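Aminoglycoside N(3)-acetyltransferase III (Serratia marcescens, PDB 7LAO) transfers the acetyl group of acetyl-CoA to the 3-amino group of 2-deoxystreptamine antibiotics such as gentamicin, kanamycin and tobramycin, thereby conferring resistance to them. Local coordinates at residues M3-I6 / E7-T10; L102-F105 / L106-P110; D12-L16 / G17-G21; L250-A253 / Q254-V257; G162-L165 / D166-T169. One frame throughout, in Å; residues are numbered along the deposited sequence. Where two conformers were deposited one is given.

Overall arrangement
Along the chain the contacts come in the order 1, 3, 2, 5, 4. Contacts 1 and 3 start and finish the same helix, 6-16, their centres about 13 Å apart; contact 3 then leads into strand 23-28 of the mixed seven-stranded sheet. Contact 2 takes in the short helix 102-108 and the chain leaving it, about 18 Å from contact 1 and 24 Å from contact 4, centre to centre. Contact 5 follows strand 157-161 and contact 4 spans the end of strand 246-252, its neighbour in that sheet; the two meet where the F251 ring packs on L165 and V168. L250 in turn packs against G17 and V18, joining contact 4 to contact 3. The contacts thus mark helix ends and strand exits around one central sheet.

Contact 1 (M3-I6 / E7-T10); sequences MNTI and ESIT
S8 OG is gripped by two N-H donors from the residues just ahead of the helix. The backbone N of T5 reaches S8 OG at 3.0 Å in an almost straight bond (174°), and the side-chain amide of N4 adds a second, more bent one from ND2 to S8 OG at 3.1 Å, with the hydroxyl oxygen tilted out of the amide plane. In return T5 OG1 accepts from S8 N at 3.2 Å. This reciprocal pair is a capping box, with T5 as the N-cap of helix 6-16. Both hydroxyls stand between their own backbone N and carbonyl carbon (chi1 57° for T5, 78° for S8), the setting that turns each back toward the other residue's N-H.

One residue on, I9 lays its CD1 against N4 CB at 3.6 Å, the two side chains crossing at about a right angle, while I9 N donates to T5 O. I6 O takes two bonds from T10, from the backbone N and, at 2.8 Å, from T10 OG1, the two donors arriving from opposite faces of the carbonyl plane. I9 and T10 also rest on helix 40-51, at A46 and A49 respectively.

The box supplies an acceptor for the first-turn N-H of S8, and the hydroxyl of S8 serves the N-H of T5 in exchange, so the helix start is fixed by side chains as well as by its own backbone bonds.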
loop_
_atom_site.group_PDB
_atom_site.type_symbol
_atom_site.label_atom_id
_atom_site.label_comp_id
_atom_site.label_asym_id
_atom_site.label_seq_id
_atom_site.Cartn_x
_atom_site.Cartn_y
_atom_site.Cartn_z
ATOM N N MET A 3 9.545 -25.157 -9.258
ATOM C CA MET A 3 9.543 -24.112 -8.244
ATOM C C MET A 3 10.734 -23.205 -8.503
ATOM O O MET A 3 11.877 -23.680 -8.563
ATOM C CB MET A 3 9.613 -24.712 -6.839
ATOM C CG MET A 3 8.469 -25.701 -6.559
ATOM S SD MET A 3 8.515 -26.249 -4.847
ATOM C CE MET A 3 10.038 -27.213 -4.842
ATOM N N ASN A 4 10.467 -21.906 -8.677
ATOM C CA ASN A 4 11.555 -20.964 -8.685
ATOM C C ASN A 4 12.243 -20.929 -7.313
ATOM O O ASN A 4 11.774 -21.490 -6.328
ATOM C CB ASN A 4 11.023 -19.564 -9.073
ATOM C CG ASN A 4 10.806 -19.455 -10.557
ATOM O OD1 ASN A 4 9.672 -19.350 -11.049
ATOM N ND2 ASN A 4 11.895 -19.576 -11.290
ATOM N N THR A 5 13.374 -20.254 -7.267
ATOM C CA THR A 5 14.271 -20.273 -6.127
ATOM C C THR A 5 14.461 -18.844 -5.610
ATOM O O THR A 5 14.013 -17.866 -6.216
ATOM C CB THR A 5 15.596 -20.955 -6.509
ATOM O OG1 THR A 5 16.211 -20.309 -7.635
ATOM C CG2 THR A 5 15.351 -22.420 -6.849
ATOM N N ILE A 6 15.077 -18.701 -4.440
ATOM C CA ILE A 6 15.389 -17.347 -4.000
ATOM C C ILE A 6 16.265 -16.644 -5.033
ATOM O O ILE A 6 16.038 -15.466 -5.378
ATOM C CB ILE A 6 16.038 -17.374 -2.604
ATOM C CG1 ILE A 6 14.963 -17.617 -1.553
ATOM C CG2 ILE A 6 16.696 -16.057 -2.310
ATOM C CD1 ILE A 6 15.532 -17.988 -0.166
ATOM N N GLU A 7 17.260 -17.359 -5.567
ATOM C CA GLU A 7 18.230 -16.727 -6.456
ATOM C C GLU A 7 17.612 -16.363 -7.802
ATOM O O GLU A 7 17.977 -15.344 -8.400
ATOM C CB GLU A 7 19.430 -17.644 -6.676
ATOM C CG GLU A 7 20.289 -17.860 -5.433
ATOM C CD GLU A 7 19.713 -18.926 -4.498
ATOM O OE1 GLU A 7 18.869 -19.731 -4.957
ATOM O OE2 GLU A 7 20.098 -18.947 -3.299
ATOM N N SER A 8 16.694 -17.185 -8.298
ATOM C CA SER A 8 16.094 -16.911 -9.605
ATOM C C SER A 8 15.137 -15.735 -9.520
ATOM O O SER A 8 15.103 -14.887 -10.421
ATOM C CB SER A 8 15.386 -18.157 -10.143
ATOM O OG SER A 8 14.119 -18.385 -9.550
ATOM N N ILE A 9 14.388 -15.637 -8.418
ATOM C CA ILE A 9 13.532 -14.469 -8.203
ATOM C C ILE A 9 14.360 -13.202 -8.023
ATOM O O ILE A 9 13.987 -12.135 -8.530
ATOM C CB ILE A 9 12.580 -14.684 -7.012
ATOM C CG1 ILE A 9 11.705 -15.967 -7.186
ATOM C CG2 ILE A 9 11.744 -13.358 -6.770
ATOM C CD1 ILE A 9 10.903 -16.023 -8.501
ATOM N N THR A 10 15.502 -13.295 -7.329
ATOM C CA THR A 10 16.374 -12.129 -7.212
ATOM C C THR A 10 16.870 -11.677 -8.576
ATOM O O THR A 10 16.932 -10.475 -8.845
ATOM C CB THR A 10 17.570 -12.417 -6.289
ATOM O OG1 THR A 10 17.109 -12.865 -5.011
ATOM C CG2 THR A 10 18.364 -11.143 -6.064
#

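Contact 2 (L102-F105 / L106-P110); sequences LNRF and LLEAP
The short helix 102-108 carries this contact along its whole length, its side chains meeting at i to i+3 and i to i+4 spacing before the chain leaves through A109. L102 and L106 make the apolar pair, CG to CG at 4.3 Å, one turn apart, and their backbones are joined by L106 N to L102 O at 2.9 Å. On an adjoining flank the CD1 methyl of L106 meets N103 OD1 at 3.6 Å. L107 N bonds to N103 O, and the CG of L107 lies 3.4 Å from that same N103 O.

E108 lies alongside both R104 and F105, pointing the same way as each. Its OE2 approaches the guanidinium edge of R104 in a long salt bridge, NE to OE2 3.7 Å, with the two planes 68° apart; its OE1 lies obliquely to the F105 ring, 3.6 Å from CD2. CG of R104 is anti to its backbone N (chi1 167°) and the chain runs extended, which carries NE out level with the carboxylate.

L102 and F105 also pack on V44 of helix 40-51. E108 N holds R104 O and F105 O only weakly, consistent with a helix ending here, and the long, steeply turned ion pair probably adds a modest electrostatic attraction.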
loop_
_atom_site.group_PDB
_atom_site.type_symbol
_atom_site.label_atom_id
_atom_site.label_comp_id
_atom_site.label_asym_id
_atom_site.label_seq_id
_atom_site.Cartn_x
_atom_site.Cartn_y
_atom_site.Cartn_z
ATOM N N LEU A 102 1.951 -11.680 1.096
ATOM C CA LEU A 102 3.315 -11.220 1.308
ATOM C C LEU A 102 3.432 -10.281 2.508
ATOM O O LEU A 102 4.475 -10.271 3.176
ATOM C CB LEU A 102 3.824 -10.502 0.061
ATOM C CG LEU A 102 5.329 -10.228 0.041
ATOM C CD1 LEU A 102 6.017 -11.577 -0.017
ATOM C CD2 LEU A 102 5.668 -9.411 -1.215
ATOM N N ASN A 103 2.415 -9.461 2.782
ATOM C CA ASN A 103 2.593 -8.507 3.900
ATOM C C ASN A 103 2.743 -9.227 5.247
ATOM O O ASN A 103 3.435 -8.735 6.161
ATOM C CB ASN A 103 1.436 -7.510 3.925
ATOM C CG ASN A 103 1.497 -6.549 2.743
ATOM O OD1 ASN A 103 2.581 -6.079 2.386
ATOM N ND2 ASN A 103 0.347 -6.309 2.085
ATOM N N ARG A 104 2.146 -10.407 5.382
ATOM C CA ARG A 104 2.371 -11.193 6.585
ATOM C C ARG A 104 3.844 -11.563 6.717
ATOM O O ARG A 104 4.382 -11.572 7.815
ATOM C CB ARG A 104 1.479 -12.428 6.568
ATOM C CG ARG A 104 1.832 -13.490 7.601
ATOM C CD ARG A 104 0.890 -14.694 7.519
ATOM N NE ARG A 104 1.399 -15.763 8.354
ATOM C CZ ARG A 104 0.680 -16.795 8.761
ATOM N NH1 ARG A 104 -0.593 -16.872 8.416
ATOM N NH2 ARG A 104 1.225 -17.730 9.535
ATOM N N PHE A 105 4.530 -11.822 5.600
ATOM C CA PHE A 105 5.929 -12.234 5.678
ATOM C C PHE A 105 6.913 -11.075 5.712
ATOM O O PHE A 105 8.033 -11.235 6.219
ATOM C CB PHE A 105 6.238 -13.175 4.515
ATOM C CG PHE A 105 5.575 -14.519 4.683
ATOM C CD1 PHE A 105 4.303 -14.748 4.169
ATOM C CD2 PHE A 105 6.181 -15.512 5.436
ATOM C CE1 PHE A 105 3.669 -15.971 4.371
ATOM C CE2 PHE A 105 5.554 -16.743 5.632
ATOM C CZ PHE A 105 4.303 -16.960 5.111
ATOM N N LEU A 106 6.536 -9.920 5.161
ATOM C CA LEU A 106 7.297 -8.712 5.420
ATOM C C LEU A 106 7.288 -8.408 6.919
ATOM O O LEU A 106 8.323 -8.094 7.497
ATOM C CB LEU A 106 6.728 -7.548 4.620
ATOM C CG LEU A 106 6.902 -7.612 3.083
ATOM C CD1 LEU A 106 6.111 -6.480 2.411
ATOM C CD2 LEU A 106 8.374 -7.548 2.709
ATOM N N LEU A 107 6.132 -8.556 7.569
ATOM C CA LEU A 107 6.045 -8.369 9.006
ATOM C C LEU A 107 6.969 -9.323 9.761
ATOM O O LEU A 107 7.547 -8.946 10.788
ATOM C CB LEU A 107 4.599 -8.536 9.479
ATOM C CG LEU A 107 3.809 -7.238 9.219
ATOM C CD1 LEU A 107 2.324 -7.478 9.286
ATOM C CD2 LEU A 107 4.201 -6.078 10.232
ATOM N N GLU A 108 7.157 -10.538 9.254
ATOM C CA GLU A 108 8.024 -11.510 9.929
ATOM C C GLU A 108 9.508 -11.322 9.605
ATOM O O GLU A 108 10.344 -11.962 10.254
ATOM C CB GLU A 108 7.565 -12.940 9.582
ATOM C CG GLU A 108 6.174 -13.219 10.139
ATOM C CD GLU A 108 5.627 -14.616 9.778
ATOM O OE1 GLU A 108 6.323 -15.385 9.068
ATOM O OE2 GLU A 108 4.484 -14.927 10.190
ATOM N N ALA A 109 9.853 -10.412 8.686
ATOM C CA ALA A 109 11.236 -10.166 8.287
ATOM C C ALA A 109 11.994 -9.509 9.437
ATOM O O ALA A 109 11.377 -8.853 10.263
ATOM C CB ALA A 109 11.283 -9.215 7.081
ATOM N N PRO A 110 13.323 -9.639 9.483
ATOM C CA PRO A 110 14.059 -9.163 10.661
ATOM C C PRO A 110 13.961 -7.647 10.805
ATOM O O PRO A 110 14.161 -6.888 9.846
ATOM C CB PRO A 110 15.499 -9.646 10.427
ATOM C CG PRO A 110 15.505 -10.287 9.018
ATOM C CD PRO A 110 14.085 -10.658 8.728
#

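Contact 3 (D12-L16 / G17-G21); sequences DLHGL and GVRPG
Stacking joins H14 and R19: the guanidinium of R19 lies flat over one face of the imidazole, centres 3.6 Å apart and planes only 7° from parallel. R19 NH1 sits above the ring and H14 NE2 above the middle of the guanidinium, although the two side chains cross at about a right angle. The arginine chain bends at chi2 (-61°), folding its head back over the ring.

Hydrogen bonds hold the guanidinium in that place. R19 NH1 donates to H14 O at 2.7 Å and to V18 O at 2.8 Å, both acceptors lying in the guanidinium plane. A water donates to H14 O and accepts from R19 NH2 at 2.9 Å, a second link between H14 and R19.

Backbone bonds close the helix. G17, with positive phi (117°), ends helix 6-16 in a Schellman motif: V18 N donates to L13 O at 3.0 Å, while G17 N bonds to H14 O at 2.9 Å and weakly to L13 O.

Apolar packing is lighter, CG2 of V18 lying 4.2 Å from L13 CB; both residues also rest on A50 of helix 40-51, and L13 and L16 reach L159 of strand 157-161.

H14 O, near the helix end, therefore accepts from G17 N, R19 NH1 and the water. A positive guanidinium beside the carbonyls of a helix C-terminus is probably favourable, and its in-plane bonds fix the rotation that keeps it flat on the imidazole.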
loop_
_atom_site.group_PDB
_atom_site.type_symbol
_atom_site.label_atom_id
_atom_site.label_comp_id
_atom_site.label_asym_id
_atom_site.label_seq_id
_atom_site.Cartn_x
_atom_site.Cartn_y
_atom_site.Cartn_z
ATOM N N ASP A 12 15.314 -12.128 -11.488
ATOM C CA ASP A 12 14.200 -11.467 -12.189
ATOM C C ASP A 12 13.988 -10.023 -11.696
ATOM O O ASP A 12 13.744 -9.107 -12.491
ATOM C CB ASP A 12 12.901 -12.269 -12.012
ATOM C CG ASP A 12 12.973 -13.705 -12.607
ATOM O OD1 ASP A 12 13.848 -13.949 -13.474
ATOM O OD2 ASP A 12 12.126 -14.552 -12.216
ATOM N N LEU A 13 14.037 -9.806 -10.374
ATOM C CA LEU A 13 13.922 -8.467 -9.812
ATOM C C LEU A 13 14.994 -7.537 -10.364
ATOM O O LEU A 13 14.716 -6.388 -10.748
ATOM C CB LEU A 13 14.042 -8.574 -8.285
ATOM C CG LEU A 13 12.830 -9.271 -7.672
ATOM C CD1 LEU A 13 13.138 -9.541 -6.136
ATOM C CD2 LEU A 13 11.541 -8.447 -7.866
ATOM N N HIS A 14 16.240 -7.998 -10.368
ATOM C CA HIS A 14 17.308 -7.175 -10.925
ATOM C C HIS A 14 17.052 -6.859 -12.388
ATOM O O HIS A 14 17.218 -5.718 -12.827
ATOM C CB HIS A 14 18.638 -7.899 -10.763
ATOM C CG HIS A 14 19.817 -7.046 -11.064
ATOM N ND1 HIS A 14 20.377 -6.962 -12.321
ATOM C CD2 HIS A 14 20.512 -6.184 -10.279
ATOM C CE1 HIS A 14 21.393 -6.115 -12.289
ATOM N NE2 HIS A 14 21.496 -5.629 -11.063
ATOM N N GLY A 15 16.611 -7.855 -13.158
ATOM C CA GLY A 15 16.334 -7.614 -14.551
ATOM C C GLY A 15 15.196 -6.640 -14.741
ATOM O O GLY A 15 15.105 -5.987 -15.778
ATOM N N LEU A 16 14.316 -6.526 -13.753
ATOM C CA LEU A 16 13.203 -5.588 -13.872
ATOM C C LEU A 16 13.614 -4.180 -13.490
ATOM O O LEU A 16 12.874 -3.206 -13.738
ATOM C CB LEU A 16 12.033 -6.076 -13.015
ATOM C CG LEU A 16 10.695 -5.376 -13.071
ATOM C CD1 LEU A 16 10.007 -5.524 -14.473
ATOM C CD2 LEU A 16 9.833 -5.886 -11.945
ATOM N N GLY A 17 14.790 -4.045 -12.897
ATOM C CA GLY A 17 15.314 -2.742 -12.541
ATOM C C GLY A 17 15.516 -2.520 -11.059
ATOM O O GLY A 17 15.994 -1.439 -10.691
ATOM N N VAL A 18 15.190 -3.472 -10.181
ATOM C CA VAL A 18 15.439 -3.276 -8.753
ATOM C C VAL A 18 16.945 -3.271 -8.509
ATOM O O VAL A 18 17.685 -4.078 -9.088
ATOM C CB VAL A 18 14.755 -4.382 -7.923
ATOM C CG1 VAL A 18 15.037 -4.200 -6.364
ATOM C CG2 VAL A 18 13.228 -4.435 -8.220
ATOM N N ARG A 19 17.412 -2.360 -7.647
ATOM C CA ARG A 19 18.841 -2.183 -7.409
ATOM C C ARG A 19 19.121 -2.086 -5.917
ATOM O O ARG A 19 18.246 -1.670 -5.146
ATOM C CB ARG A 19 19.375 -0.916 -8.102
ATOM C CG ARG A 19 19.459 -0.991 -9.615
ATOM C CD ARG A 19 20.408 -2.125 -10.020
ATOM N NE ARG A 19 20.504 -2.273 -11.457
ATOM C CZ ARG A 19 19.718 -3.056 -12.209
ATOM N NH1 ARG A 19 18.730 -3.778 -11.670
ATOM N NH2 ARG A 19 19.912 -3.097 -13.528
ATOM N N PRO A 20 20.325 -2.493 -5.482
ATOM C CA PRO A 20 20.731 -2.269 -4.089
ATOM C C PRO A 20 20.573 -0.815 -3.635
ATOM O O PRO A 20 20.957 0.138 -4.328
ATOM C CB PRO A 20 22.203 -2.712 -4.075
ATOM C CG PRO A 20 22.285 -3.743 -5.119
ATOM C CD PRO A 20 21.321 -3.286 -6.221
ATOM N N GLY A 21 19.988 -0.652 -2.450
ATOM C CA GLY A 21 19.703 0.663 -1.906
ATOM C C GLY A 21 18.299 1.153 -2.161
ATOM O O GLY A 21 17.887 2.165 -1.571
HETATM O O HOH W 1 17.993 -4.271 -15.353
#

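Contact 4 (L250-A253 / Q254-V257); sequences LFEA and QDIV
The F251 ring has the CD1 methyl of I256 over one face, 4.2 Å from the ring centroid and 23° off its normal, a CH-pi contact displaced toward the rim on the CD1 side of the ring. The nearest pair is F251 CD1 to I256 CD1 at 3.9 Å. I256 reaches the ring because CG1 is anti to its backbone N (chi1 -158°) and the chain continues extended, directing the methyl back to the F251 side chain.

The carboxylate of E252, the N-cap residue, folds over the first turn: OE1 lies 3.4 Å from Q254 CB and 3.6 Å from D255 CB, with its plane 39° from that of the D255 carboxylate. D255 points its own acid elsewhere, OD1 meeting R237 in a salt bridge and the hydroxyl of Y232 in a hydrogen bond. The backbone bonds I256 N to E252 O, 3.1 Å, and V257 N to A253 O span the junction.

The contact thus lies where strand 246-252 turns straight into helix 253-268. F251 and I256 share Y232 of helix 224-233, A253 packs on F151 of helix 147-153, and V257 lies against V170, Y173 and A174 of helix 170-177.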
loop_
_atom_site.group_PDB
_atom_site.type_symbol
_atom_site.label_atom_id
_atom_site.label_comp_id
_atom_site.label_asym_id
_atom_site.label_seq_id
_atom_site.Cartn_x
_atom_site.Cartn_y
_atom_site.Cartn_z
ATOM N N LEU A 250 7.497 -2.129 -12.575
ATOM C CA LEU A 250 8.246 -1.312 -11.632
ATOM C C LEU A 250 8.103 0.163 -12.069
ATOM O O LEU A 250 8.455 0.525 -13.207
ATOM C CB LEU A 250 9.721 -1.749 -11.527
ATOM C CG LEU A 250 10.597 -0.981 -10.495
ATOM C CD1 LEU A 250 10.183 -1.179 -9.040
ATOM C CD2 LEU A 250 12.097 -1.302 -10.701
ATOM N N PHE A 251 7.513 0.968 -11.192
ATOM C CA PHE A 251 7.230 2.403 -11.386
ATOM C C PHE A 251 8.047 3.269 -10.435
ATOM O O PHE A 251 8.162 2.970 -9.235
ATOM C CB PHE A 251 5.758 2.705 -11.097
ATOM C CG PHE A 251 4.794 1.952 -11.912
ATOM C CD1 PHE A 251 4.602 2.290 -13.234
ATOM C CD2 PHE A 251 4.014 0.928 -11.357
ATOM C CE1 PHE A 251 3.672 1.627 -14.043
ATOM C CE2 PHE A 251 3.067 0.237 -12.169
ATOM C CZ PHE A 251 2.897 0.592 -13.481
ATOM N N GLU A 252 8.534 4.411 -10.939
ATOM C CA GLU A 252 9.166 5.425 -10.096
ATOM C C GLU A 252 8.079 6.224 -9.399
ATOM O O GLU A 252 7.226 6.836 -10.079
ATOM C CB GLU A 252 10.041 6.346 -10.941
ATOM C CG GLU A 252 10.941 7.213 -10.163
ATOM C CD GLU A 252 11.072 8.612 -10.753
ATOM O OE1 GLU A 252 10.689 9.594 -10.070
ATOM O OE2 GLU A 252 11.553 8.720 -11.907
ATOM N N ALA A 253 8.104 6.265 -8.051
ATOM C CA ALA A 253 6.929 6.784 -7.350
ATOM C C ALA A 253 6.766 8.300 -7.534
ATOM O O ALA A 253 5.647 8.776 -7.687
ATOM C CB ALA A 253 6.964 6.500 -5.830
ATOM N N GLN A 254 7.852 9.056 -7.495
ATOM C CA GLN A 254 7.710 10.513 -7.668
ATOM C C GLN A 254 7.092 10.838 -9.026
ATOM O O GLN A 254 6.282 11.764 -9.161
ATOM C CB GLN A 254 9.069 11.195 -7.488
ATOM C CG GLN A 254 9.555 11.157 -6.007
ATOM C CD GLN A 254 10.956 11.774 -5.681
ATOM O OE1 GLN A 254 11.853 11.871 -6.520
ATOM N NE2 GLN A 254 11.134 12.141 -4.416
ATOM N N ASP A 255 7.483 10.086 -10.040
ATOM C CA ASP A 255 7.072 10.388 -11.409
ATOM C C ASP A 255 5.612 10.025 -11.648
ATOM O O ASP A 255 4.855 10.828 -12.209
ATOM C CB ASP A 255 7.979 9.665 -12.387
ATOM C CG ASP A 255 7.960 10.339 -13.775
ATOM O OD1 ASP A 255 7.564 9.697 -14.725
ATOM O OD2 ASP A 255 8.277 11.521 -13.880
ATOM N N ILE A 256 5.160 8.890 -11.124
ATOM C CA ILE A 256 3.771 8.528 -11.364
ATOM C C ILE A 256 2.832 9.371 -10.526
ATOM O O ILE A 256 1.688 9.645 -10.941
ATOM C CB ILE A 256 3.544 7.028 -11.138
ATOM C CG1 ILE A 256 2.291 6.604 -11.900
ATOM C CG2 ILE A 256 3.504 6.682 -9.566
ATOM C CD1 ILE A 256 2.141 5.100 -11.976
ATOM N N VAL A 257 3.285 9.825 -9.349
ATOM C CA VAL A 257 2.477 10.733 -8.564
ATOM C C VAL A 257 2.392 12.083 -9.273
ATOM O O VAL A 257 1.323 12.694 -9.353
ATOM C CB VAL A 257 3.064 10.845 -7.140
ATOM C CG1 VAL A 257 2.565 12.117 -6.416
ATOM C CG2 VAL A 257 2.679 9.604 -6.363
#

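Contact 5 (G162-L165 / D166-T169); sequences GAPL and DSVT
P164 and D166 cross at a slant, the carboxylate of D166 turned back to the CG corner of the pyrrolidine ring. D166 OD1 does the touching, 3.0 Å from P164 CG and 3.5 Å from P164 CB, a close approach of oxygen to ring carbons. It gets there because CG of D166 stands between its backbone N and carbonyl carbon (chi1 63°), folding the acid toward the preceding residues.

S167 bonds to P164 from further along the turn. In the conformer described, one of two, its OG, held between the backbone N and the carbonyl carbon (chi1 70°), donates to P164 O at 2.8 Å in the carbonyl plane, while its backbone N gives a second bond to P164 O at 3.0 Å from well above that plane. The same S167 OG lies 3.3 Å from A163 CB, its hydroxyl flanked by the methyl.

V168 meets L165 instead, CG2 coming within 3.2 Å of L165 O, and V168 N donates to that oxygen at 3.3 Å. V168 is the centre of an inverse gamma turn, leading the loop on toward helix 170-177. Around it, L165 packs on A229 and K230 of helix 224-233, and A163 and S167 touch H27 of strand 23-28.

Two donors from one serine on P164 O, followed by the V168 bond to L165 O, knit a compact turn between strand 157-161 and helix 170-177. Backbone and side chain of S167 thus satisfy a single carbonyl together, a pairing that would hold the hydroxyl in a defined direction in this conformer.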
loop_
_atom_site.group_PDB
_atom_site.type_symbol
_atom_site.label_atom_id
_atom_site.label_comp_id
_atom_site.label_asym_id
_atom_site.label_seq_id
_atom_site.Cartn_x
_atom_site.Cartn_y
_atom_site.Cartn_z
ATOM N N GLY A 162 2.592 -9.410 -10.359
ATOM C CA GLY A 162 1.324 -9.990 -10.788
ATOM C C GLY A 162 0.090 -9.287 -10.262
ATOM O O GLY A 162 -1.006 -9.770 -10.497
ATOM N N ALA A 163 0.228 -8.131 -9.528
ATOM C CA ALA A 163 -0.969 -7.450 -9.047
ATOM C C ALA A 163 -1.460 -6.478 -10.128
ATOM O O ALA A 163 -0.672 -6.027 -10.953
ATOM C CB ALA A 163 -0.680 -6.698 -7.744
ATOM N N PRO A 164 -2.750 -6.176 -10.182
ATOM C CA PRO A 164 -3.253 -5.326 -11.272
ATOM C C PRO A 164 -2.911 -3.852 -11.025
ATOM O O PRO A 164 -2.513 -3.440 -9.926
ATOM C CB PRO A 164 -4.760 -5.583 -11.263
ATOM C CG PRO A 164 -5.042 -6.019 -9.820
ATOM C CD PRO A 164 -3.829 -6.724 -9.334
ATOM N N LEU A 165 -3.068 -3.047 -12.094
ATOM C CA LEU A 165 -2.721 -1.638 -12.002
ATOM C C LEU A 165 -3.546 -0.895 -10.937
ATOM O O LEU A 165 -3.069 0.102 -10.381
ATOM C CB LEU A 165 -2.897 -0.996 -13.364
ATOM C CG LEU A 165 -1.920 -1.414 -14.457
ATOM C CD1 LEU A 165 -2.154 -0.422 -15.574
ATOM C CD2 LEU A 165 -0.479 -1.327 -13.962
ATOM N N ASP A 166 -4.772 -1.357 -10.636
ATOM C CA ASP A 166 -5.549 -0.693 -9.594
ATOM C C ASP A 166 -4.961 -0.879 -8.194
ATOM O O ASP A 166 -5.460 -0.250 -7.249
ATOM C CB ASP A 166 -7.024 -1.142 -9.610
ATOM C CG ASP A 166 -7.216 -2.630 -9.311
ATOM O OD1 ASP A 166 -6.231 -3.334 -9.026
ATOM O OD2 ASP A 166 -8.374 -3.104 -9.369
ATOM N N SER A 167 -3.930 -1.699 -8.008
ATOM C CA SER A 167 -3.363 -1.854 -6.676
ATOM C C SER A 167 -2.210 -0.874 -6.399
ATOM O O SER A 167 -1.509 -1.038 -5.390
ATOM C CB SER A 167 -2.912 -3.311 -6.458
ATOM O OG SER A 167 -1.781 -3.654 -7.240
ATOM N N VAL A 168 -2.007 0.149 -7.261
ATOM C CA VAL A 168 -0.909 1.120 -7.068
ATOM C C VAL A 168 -1.263 2.146 -5.985
ATOM O O VAL A 168 -1.695 3.280 -6.263
ATOM C CB VAL A 168 -0.516 1.806 -8.400
ATOM C CG1 VAL A 168 0.649 2.774 -8.178
ATOM C CG2 VAL A 168 -0.062 0.781 -9.407
ATOM N N THR A 169 -1.023 1.765 -4.729
ATOM C CA THR A 169 -1.539 2.536 -3.601
ATOM C C THR A 169 -0.981 3.951 -3.552
ATOM O O THR A 169 -1.664 4.885 -3.101
ATOM C CB THR A 169 -1.201 1.798 -2.299
ATOM O OG1 THR A 169 -1.768 0.483 -2.368
ATOM C CG2 THR A 169 -1.739 2.543 -1.080
#